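Local coordinates for ZmpA Glycopeptidase (Clostridium perfringens, PDB 6XSX), which is thought to act as a zinc-dependent glycopeptidase, cleaving the peptide backbone of glycosylated proteins through its M60 peptidase domain, the catalytic module present here, at residues P173-K185 against N189-N201. Residues are numbered along the deposited sequence; the frame is centred on the assembly and turned at random.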
loop_
_atom_site.group_PDB
_atom_site.type_symbol
_atom_site.label_atom_id
_atom_site.label_comp_id
_atom_site.label_asym_id
_atom_site.label_seq_id
_atom_site.Cartn_x
_atom_site.Cartn_y
_atom_site.Cartn_z
ATOM N N PRO A 173 -32.348 10.609 -14.057
ATOM C CA PRO A 173 -31.003 10.182 -14.451
ATOM C C PRO A 173 -29.939 11.282 -14.475
ATOM O O PRO A 173 -28.766 10.983 -14.699
ATOM C CB PRO A 173 -31.196 9.632 -15.883
ATOM C CG PRO A 173 -32.687 9.413 -16.018
ATOM C CD PRO A 173 -33.306 10.508 -15.173
ATOM N N GLN A 174 -30.345 12.542 -14.254
ATOM C CA GLN A 174 -29.411 13.657 -14.169
ATOM C C GLN A 174 -28.710 13.673 -12.809
ATOM O O GLN A 174 -27.735 14.413 -12.643
ATOM C CB GLN A 174 -30.118 15.012 -14.289
ATOM C CG GLN A 174 -30.614 15.390 -15.680
ATOM C CD GLN A 174 -31.465 16.645 -15.649
ATOM O OE1 GLN A 174 -31.990 17.062 -14.607
ATOM N NE2 GLN A 174 -31.630 17.265 -16.810
ATOM N N LEU A 175 -29.255 12.934 -11.824
ATOM C CA LEU A 175 -28.654 12.831 -10.495
ATOM C C LEU A 175 -27.381 11.986 -10.557
ATOM O O LEU A 175 -27.281 11.099 -11.395
ATOM C CB LEU A 175 -29.650 12.180 -9.527
ATOM C CG LEU A 175 -30.800 13.060 -9.042
ATOM C CD1 LEU A 175 -31.807 12.222 -8.268
ATOM C CD2 LEU A 175 -30.293 14.198 -8.167
ATOM N N PRO A 176 -26.385 12.178 -9.652
ATOM C CA PRO A 176 -25.181 11.342 -9.663
ATOM C C PRO A 176 -25.486 9.946 -9.109
ATOM O O PRO A 176 -26.191 9.813 -8.111
ATOM C CB PRO A 176 -24.243 12.093 -8.709
ATOM C CG PRO A 176 -25.189 12.712 -7.710
ATOM C CD PRO A 176 -26.387 13.147 -8.541
ATOM N N ASP A 177 -24.953 8.913 -9.775
ATOM C CA ASP A 177 -25.012 7.546 -9.278
ATOM C C ASP A 177 -23.856 7.367 -8.291
ATOM O O ASP A 177 -22.725 7.119 -8.706
ATOM C CB ASP A 177 -24.948 6.535 -10.437
ATOM C CG ASP A 177 -25.242 5.087 -10.045
ATOM O OD1 ASP A 177 -25.394 4.811 -8.831
ATOM O OD2 ASP A 177 -25.309 4.232 -10.959
ATOM N N VAL A 178 -24.139 7.509 -6.991
ATOM C CA VAL A 178 -23.066 7.612 -6.010
ATOM C C VAL A 178 -23.500 7.032 -4.665
ATOM O O VAL A 178 -24.621 7.286 -4.226
ATOM C CB VAL A 178 -22.576 9.065 -5.826
ATOM C CG1 VAL A 178 -23.695 10.010 -5.400
ATOM C CG2 VAL A 178 -21.432 9.153 -4.828
ATOM N N PHE A 179 -22.564 6.317 -4.012
ATOM C CA PHE A 179 -22.659 5.934 -2.608
ATOM C C PHE A 179 -21.292 6.083 -1.945
ATOM O O PHE A 179 -20.287 5.613 -2.489
ATOM C CB PHE A 179 -23.163 4.493 -2.475
ATOM C CG PHE A 179 -23.157 3.962 -1.067
ATOM C CD1 PHE A 179 -24.124 4.360 -0.151
ATOM C CD2 PHE A 179 -22.180 3.072 -0.649
ATOM C CE1 PHE A 179 -24.109 3.877 1.152
ATOM C CE2 PHE A 179 -22.159 2.596 0.653
ATOM C CZ PHE A 179 -23.130 2.990 1.550
ATOM N N ASP A 180 -21.262 6.733 -0.769
ATOM C CA ASP A 180 -20.006 6.960 -0.060
ATOM C C ASP A 180 -20.011 6.231 1.278
ATOM O O ASP A 180 -21.010 6.270 1.988
ATOM C CB ASP A 180 -19.738 8.448 0.199
ATOM C CG ASP A 180 -19.210 9.227 -0.998
ATOM O OD1 ASP A 180 -18.698 8.591 -1.935
ATOM O OD2 ASP A 180 -19.300 10.471 -0.982
ATOM N N VAL A 181 -18.864 5.627 1.628
ATOM C CA VAL A 181 -18.616 5.159 2.986
ATOM C C VAL A 181 -17.499 6.000 3.600
ATOM O O VAL A 181 -16.368 5.981 3.103
ATOM C CB VAL A 181 -18.216 3.671 3.033
ATOM C CG1 VAL A 181 -18.096 3.174 4.472
ATOM C CG2 VAL A 181 -19.163 2.792 2.227
ATOM N N PHE A 182 -17.834 6.706 4.689
ATOM C CA PHE A 182 -16.865 7.422 5.506
ATOM C C PHE A 182 -16.536 6.599 6.743
ATOM O O PHE A 182 -17.424 6.283 7.538
ATOM C CB PHE A 182 -17.425 8.771 5.966
ATOM C CG PHE A 182 -17.836 9.674 4.834
ATOM C CD1 PHE A 182 -16.989 10.672 4.385
ATOM C CD2 PHE A 182 -19.063 9.511 4.204
ATOM C CE1 PHE A 182 -17.366 11.495 3.331
ATOM C CE2 PHE A 182 -19.440 10.339 3.156
ATOM C CZ PHE A 182 -18.590 11.329 2.721
ATOM N N SER A 183 -15.252 6.258 6.883
ATOM C CA SER A 183 -14.749 5.615 8.087
ATOM C C SER A 183 -14.099 6.689 8.953
ATOM O O SER A 183 -14.286 7.876 8.685
ATOM C CB SER A 183 -13.796 4.503 7.728
ATOM O OG SER A 183 -12.598 5.022 7.162
ATOM N N ASP A 184 -13.339 6.291 9.983
ATOM C CA ASP A 184 -12.609 7.287 10.753
ATOM C C ASP A 184 -11.577 7.974 9.861
ATOM O O ASP A 184 -11.400 9.195 9.940
ATOM C CB ASP A 184 -12.002 6.720 12.042
ATOM C CG ASP A 184 -13.052 6.291 13.062
ATOM O OD1 ASP A 184 -14.175 6.849 13.033
ATOM O OD2 ASP A 184 -12.750 5.396 13.867
ATOM N N LYS A 185 -10.934 7.186 8.989
ATOM C CA LYS A 185 -9.726 7.658 8.326
ATOM C C LYS A 185 -9.858 7.608 6.810
ATOM O O LYS A 185 -8.928 7.999 6.119
ATOM C CB LYS A 185 -8.494 6.856 8.772
ATOM C CG LYS A 185 -8.125 6.956 10.254
ATOM C CD LYS A 185 -7.777 8.352 10.757
ATOM C CE LYS A 185 -6.495 8.910 10.168
ATOM N NZ LYS A 185 -6.025 10.107 10.908
ATOM N N ASN A 189 -15.700 5.717 -2.373
ATOM C CA ASN A 189 -16.644 6.358 -3.276
ATOM C C ASN A 189 -16.886 5.433 -4.467
ATOM O O ASN A 189 -15.953 5.168 -5.228
ATOM C CB ASN A 189 -16.089 7.713 -3.733
ATOM C CG ASN A 189 -16.852 8.334 -4.885
ATOM O OD1 ASN A 189 -16.469 8.178 -6.048
ATOM N ND2 ASN A 189 -17.925 9.041 -4.568
ATOM N N VAL A 190 -18.141 4.975 -4.618
ATOM C CA VAL A 190 -18.571 4.076 -5.683
ATOM C C VAL A 190 -19.943 4.539 -6.179
ATOM O O VAL A 190 -20.451 5.558 -5.712
ATOM C CB VAL A 190 -18.665 2.615 -5.192
ATOM C CG1 VAL A 190 -17.307 1.994 -4.890
ATOM C CG2 VAL A 190 -19.610 2.478 -4.001
ATOM N N THR A 191 -20.548 3.787 -7.115
ATOM C CA THR A 191 -21.910 4.089 -7.548
ATOM C C THR A 191 -22.912 3.472 -6.575
ATOM O O THR A 191 -22.635 2.442 -5.957
ATOM C CB THR A 191 -22.241 3.563 -8.956
ATOM O OG1 THR A 191 -22.254 2.133 -8.978
ATOM C CG2 THR A 191 -21.342 4.102 -10.048
ATOM N N ALA A 192 -24.100 4.086 -6.496
ATOM C CA ALA A 192 -25.184 3.602 -5.650
ATOM C C ALA A 192 -25.727 2.270 -6.177
ATOM O O ALA A 192 -26.032 1.370 -5.396
ATOM C CB ALA A 192 -26.273 4.643 -5.547
ATOM N N THR A 193 -25.845 2.165 -7.505
ATOM C CA THR A 193 -26.431 1.003 -8.154
ATOM C C THR A 193 -25.571 -0.233 -7.896
ATOM O O THR A 193 -26.096 -1.307 -7.584
ATOM C CB THR A 193 -26.686 1.252 -9.647
ATOM O OG1 THR A 193 -25.436 1.631 -10.212
ATOM C CG2 THR A 193 -27.699 2.349 -9.907
ATOM N N TYR A 194 -24.247 -0.065 -8.004
ATOM C CA TYR A 194 -23.330 -1.162 -7.741
ATOM C C TYR A 194 -23.319 -1.502 -6.249
ATOM O O TYR A 194 -23.403 -2.672 -5.878
ATOM C CB TYR A 194 -21.928 -0.844 -8.272
ATOM C CG TYR A 194 -20.981 -2.010 -8.175
ATOM C CD1 TYR A 194 -20.488 -2.427 -6.946
ATOM C CD2 TYR A 194 -20.593 -2.709 -9.306
ATOM C CE1 TYR A 194 -19.631 -3.508 -6.845
ATOM C CE2 TYR A 194 -19.727 -3.788 -9.221
ATOM C CZ TYR A 194 -19.245 -4.186 -7.985
ATOM O OH TYR A 194 -18.399 -5.256 -7.884
ATOM N N ALA A 195 -23.209 -0.474 -5.398
ATOM C CA ALA A 195 -23.148 -0.681 -3.959
ATOM C C ALA A 195 -24.344 -1.502 -3.481
ATOM O O ALA A 195 -24.180 -2.429 -2.692
ATOM C CB ALA A 195 -23.069 0.643 -3.237
ATOM N N LEU A 196 -25.550 -1.154 -3.953
ATOM C CA LEU A 196 -26.755 -1.797 -3.447
ATOM C C LEU A 196 -26.768 -3.277 -3.842
ATOM O O LEU A 196 -27.078 -4.130 -3.013
ATOM C CB LEU A 196 -28.003 -1.044 -3.928
ATOM C CG LEU A 196 -29.337 -1.722 -3.607
ATOM C CD1 LEU A 196 -29.543 -1.884 -2.100
ATOM C CD2 LEU A 196 -30.496 -0.953 -4.219
ATOM N N ASN A 197 -26.394 -3.556 -5.099
ATOM C CA ASN A 197 -26.313 -4.901 -5.643
ATOM C C ASN A 197 -25.270 -5.723 -4.887
ATOM O O ASN A 197 -25.517 -6.881 -4.557
ATOM C CB ASN A 197 -25.980 -4.891 -7.138
ATOM C CG ASN A 197 -27.189 -4.724 -8.039
ATOM O OD1 ASN A 197 -28.333 -4.765 -7.581
ATOM N ND2 ASN A 197 -26.945 -4.520 -9.327
ATOM N N TRP A 198 -24.109 -5.120 -4.612
ATOM C CA TRP A 198 -22.978 -5.839 -4.042
ATOM C C TRP A 198 -23.246 -6.245 -2.592
ATOM O O TRP A 198 -23.004 -7.390 -2.218
ATOM C CB TRP A 198 -21.679 -5.030 -4.190
ATOM C CG TRP A 198 -20.452 -5.788 -3.784
ATOM C CD1 TRP A 198 -19.667 -6.545 -4.600
ATOM C CD2 TRP A 198 -19.880 -5.886 -2.464
ATOM N NE1 TRP A 198 -18.634 -7.087 -3.889
ATOM C CE2 TRP A 198 -18.731 -6.701 -2.577
ATOM C CE3 TRP A 198 -20.198 -5.349 -1.209
ATOM C CZ2 TRP A 198 -17.914 -7.002 -1.484
ATOM C CZ3 TRP A 198 -19.379 -5.625 -0.136
ATOM C CH2 TRP A 198 -18.258 -6.451 -0.268
ATOM N N TYR A 199 -23.761 -5.314 -1.784
ATOM C CA TYR A 199 -24.096 -5.601 -0.399
ATOM C C TYR A 199 -25.140 -6.719 -0.334
ATOM O O TYR A 199 -24.979 -7.664 0.440
ATOM C CB TYR A 199 -24.524 -4.331 0.352
ATOM C CG TYR A 199 -23.408 -3.362 0.674
ATOM C CD1 TYR A 199 -22.317 -3.742 1.449
ATOM C CD2 TYR A 199 -23.442 -2.056 0.212
ATOM C CE1 TYR A 199 -21.287 -2.859 1.745
ATOM C CE2 TYR A 199 -22.420 -1.158 0.500
ATOM C CZ TYR A 199 -21.339 -1.559 1.265
ATOM O OH TYR A 199 -20.335 -0.675 1.544
ATOM N N LYS A 200 -26.190 -6.620 -1.165
ATOM C CA LYS A 200 -27.278 -7.587 -1.137
ATOM C C LYS A 200 -26.789 -8.962 -1.586
ATOM O O LYS A 200 -27.012 -9.936 -0.870
ATOM C CB LYS A 200 -28.504 -7.078 -1.902
ATOM C CG LYS A 200 -29.241 -5.927 -1.228
ATOM C CD LYS A 200 -30.656 -5.716 -1.721
ATOM C CE LYS A 200 -30.741 -5.587 -3.227
ATOM N NZ LYS A 200 -31.994 -4.915 -3.636
ATOM N N ASN A 201 -26.101 -9.032 -2.741
ATOM C CA ASN A 201 -25.674 -10.303 -3.313
ATOM C C ASN A 201 -24.627 -10.997 -2.443
ATOM O O ASN A 201 -24.444 -12.210 -2.557
ATOM C CB ASN A 201 -25.125 -10.170 -4.736
ATOM C CG ASN A 201 -26.144 -9.652 -5.730
ATOM O OD1 ASN A 201 -27.349 -9.703 -5.489
ATOM N ND2 ASN A 201 -25.666 -9.133 -6.850
#
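Asp177 OD1 takes two backbone N-H groups from the first turn of helix 192-201. The bond from Thr193 N is the sounder, 3.0 Å to Asp177 OD1 and on its syn lone pair. The one from Ala192 N is weak, with an angle of 120° at the hydrogen. The other oxygen, Asp177 OD2, accepts from Thr193 OG1 at 2.7 Å, also on its syn side. The carboxylate is thus held by both oxygens against the helix N-terminus, whose dipole would favour its negative charge. Asp177 CG stands anti to the backbone N (chi1 -170°), which carries the group across to Thr193. Thr191 is the N-cap: its OG1 accepts from Tyr194 N, and Gln267 of helix 267-272 is a further polar partner.

Two residues after Asp177, Phe179 forms an antiparallel hydrogen-bonded pair with Val190, 2.8 Å from Phe179 N to Val190 O and 3.1 Å from Val190 N to Phe179 O. The Phe179 ring packs against the helix. Its CD2 meets Ala195 CB at 3.7 Å, and its CE2 meets the edge of the Tyr199 ring. Val158 of helix 155-171 also touches Phe179. Beyond this pair, Asn189 ND2 gives a 2.8 Å bond to Asp180 OD1, while Asp180 OD2 is bound by Tyr145 and Tyr121.

The whole is an antiparallel beta hairpin, strands 179-182 and 186-190, inside a mixed sheet. It runs straight into a capped helix that packs against the face of the hairpin that carries Phe179 and Val190.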